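PDB 5GN1: ATP-dependent helicase FUN30 from Saccharomyces cerevisiae S288c, which uses ATP hydrolysis to remodel nucleosomes, organising heterochromatin and promoting end resection at DNA double-strand breaks. Local coordinates for residues Gly267-Cys272 with Ala295-Gln300. Residues are numbered along the deposited sequence; the frame is centred on the assembly and turned at random.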
loop_
_atom_site.group_PDB
_atom_site.type_symbol
_atom_site.label_atom_id
_atom_site.label_comp_id
_atom_site.label_asym_id
_atom_site.label_seq_id
_atom_site.Cartn_x
_atom_site.Cartn_y
_atom_site.Cartn_z
ATOM N N GLY A 267 -4.799 -15.393 14.416
ATOM C CA GLY A 267 -5.836 -16.318 14.857
ATOM C C GLY A 267 -7.178 -15.677 15.159
ATOM O O GLY A 267 -7.891 -16.147 16.050
ATOM N N ILE A 268 -7.545 -14.614 14.442
ATOM C CA ILE A 268 -8.830 -13.956 14.658
ATOM C C ILE A 268 -9.858 -14.587 13.732
ATOM O O ILE A 268 -9.530 -15.132 12.670
ATOM C CB ILE A 268 -8.750 -12.427 14.450
ATOM C CG1 ILE A 268 -8.314 -12.091 13.023
ATOM C CG2 ILE A 268 -7.805 -11.796 15.464
ATOM C CD1 ILE A 268 -8.040 -10.615 12.803
ATOM N N ASN A 269 -11.122 -14.498 14.139
ATOM C CA ASN A 269 -12.238 -15.163 13.476
ATOM C C ASN A 269 -13.206 -14.103 12.959
ATOM O O ASN A 269 -13.853 -13.416 13.752
ATOM C CB ASN A 269 -12.932 -16.118 14.449
ATOM C CG ASN A 269 -13.971 -16.985 13.774
ATOM O OD1 ASN A 269 -14.783 -16.499 12.995
ATOM N ND2 ASN A 269 -13.938 -18.282 14.058
ATOM N N LEU A 270 -13.331 -13.989 11.636
ATOM C CA LEU A 270 -14.148 -12.946 11.014
ATOM C C LEU A 270 -15.167 -13.545 10.054
ATOM O O LEU A 270 -15.366 -13.042 8.945
ATOM C CB LEU A 270 -13.261 -11.912 10.293
ATOM C CG LEU A 270 -12.325 -11.147 11.234
ATOM C CD1 LEU A 270 -11.266 -10.325 10.501
ATOM C CD2 LEU A 270 -13.151 -10.278 12.144
ATOM N N VAL A 271 -15.887 -14.594 10.483
ATOM C CA VAL A 271 -16.793 -15.290 9.567
ATOM C C VAL A 271 -18.045 -14.483 9.251
ATOM O O VAL A 271 -18.856 -14.904 8.422
ATOM C CB VAL A 271 -17.202 -16.691 10.073
ATOM C CG1 VAL A 271 -15.978 -17.607 10.158
ATOM C CG2 VAL A 271 -17.938 -16.616 11.397
ATOM N N CYS A 272 -18.223 -13.321 9.881
ATOM C CA CYS A 272 -19.366 -12.504 9.486
ATOM C C CYS A 272 -19.159 -11.823 8.136
ATOM O O CYS A 272 -20.099 -11.203 7.625
ATOM C CB CYS A 272 -19.687 -11.464 10.561
ATOM S SG CYS A 272 -18.296 -10.434 11.032
ATOM N N ALA A 295 -11.904 -15.381 7.149
ATOM C CA ALA A 295 -13.290 -15.543 6.735
ATOM C C ALA A 295 -13.639 -16.988 6.413
ATOM O O ALA A 295 -14.720 -17.464 6.785
ATOM C CB ALA A 295 -13.571 -14.671 5.503
ATOM N N HIS A 296 -12.734 -17.700 5.736
ATOM C CA HIS A 296 -12.976 -19.076 5.296
ATOM C C HIS A 296 -12.456 -20.005 6.380
ATOM O O HIS A 296 -11.308 -20.452 6.351
ATOM C CB HIS A 296 -12.318 -19.350 3.948
ATOM C CG HIS A 296 -12.357 -20.794 3.546
ATOM N ND1 HIS A 296 -13.522 -21.429 3.168
ATOM C CD2 HIS A 296 -11.383 -21.736 3.509
ATOM C CE1 HIS A 296 -13.260 -22.696 2.900
ATOM N NE2 HIS A 296 -11.971 -22.909 3.104
ATOM N N ARG A 297 -13.314 -20.288 7.359
ATOM C CA ARG A 297 -12.931 -21.099 8.505
ATOM C C ARG A 297 -14.199 -21.634 9.153
ATOM O O ARG A 297 -15.318 -21.256 8.794
ATOM C CB ARG A 297 -12.091 -20.295 9.507
ATOM C CG ARG A 297 -12.856 -19.105 10.109
ATOM C CD ARG A 297 -11.995 -18.230 11.000
ATOM N NE ARG A 297 -11.386 -18.971 12.102
ATOM C CZ ARG A 297 -10.114 -19.367 12.122
ATOM N NH1 ARG A 297 -9.311 -19.101 11.096
ATOM N NH2 ARG A 297 -9.649 -20.042 13.166
ATOM N N VAL A 298 -14.001 -22.522 10.127
ATOM C CA VAL A 298 -15.120 -23.156 10.816
ATOM C C VAL A 298 -16.014 -22.089 11.425
ATOM O O VAL A 298 -15.542 -21.150 12.076
ATOM C CB VAL A 298 -14.596 -24.139 11.874
ATOM C CG1 VAL A 298 -15.749 -24.784 12.625
ATOM C CG2 VAL A 298 -13.722 -25.201 11.215
ATOM N N GLY A 299 -17.316 -22.218 11.195
ATOM C CA GLY A 299 -18.286 -21.222 11.595
ATOM C C GLY A 299 -18.844 -20.430 10.436
ATOM O O GLY A 299 -19.938 -19.858 10.556
ATOM N N GLN A 300 -18.119 -20.381 9.320
ATOM C CA GLN A 300 -18.582 -19.690 8.128
ATOM C C GLN A 300 -19.738 -20.457 7.503
ATOM O O GLN A 300 -19.657 -21.673 7.317
ATOM C CB GLN A 300 -17.435 -19.548 7.123
ATOM C CG GLN A 300 -17.853 -18.989 5.794
ATOM C CD GLN A 300 -18.339 -17.542 5.886
ATOM O OE1 GLN A 300 -19.529 -17.279 5.763
ATOM N NE2 GLN A 300 -17.404 -16.595 6.080
HETATM O O HOH W 1 -11.492 -19.485 15.176
HETATM O O HOH W 2 -16.487 -19.945 14.156
HETATM O O HOH W 3 -20.377 -14.851 6.133
#
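R297 sends CG between its own backbone N and carbonyl carbon (chi1 62°), while N269 swings its amide anti to the backbone N (chi1 -172°), and the two side chains meet obliquely. They join helicase motifs V (GINL) and VI (HRVGQ), two loops of the RecA-like C-terminal lobe of this SNF2-family ATPase. The amide and guanidinium planes are steeply inclined, with N269 ND2 at the guanidinium edge, 3.3 Å from R297 NE. Both nitrogens are donors, so the link comes from a water that accepts from N269 ND2 (2.9 Å) and R297 NH2 (2.8 Å). A second water accepts from N269 ND2 and donates to V298 O. R297 NH1 bonds to D293 O, fixing the far end of the long chain. Beta-branched V271 packs between the two loops, crossing the aliphatic part of R297: CG1 lies 3.5 Å from R297 CG and 3.9 Å from Q300 CB, and CG2 lies against the backbone of G299. This glycine suits the third position of the type II turn from R297 to Q300, where phi is positive and a CB would be jammed against the carbonyl O of V298. A leucine in place of Q300 would probably leave A295 O and A273 O without the amide donor they share. That donor, Q300 NE2, reaches A295 O at 2.9 Å almost straight along its N-H (166°), from above the carbonyl plane.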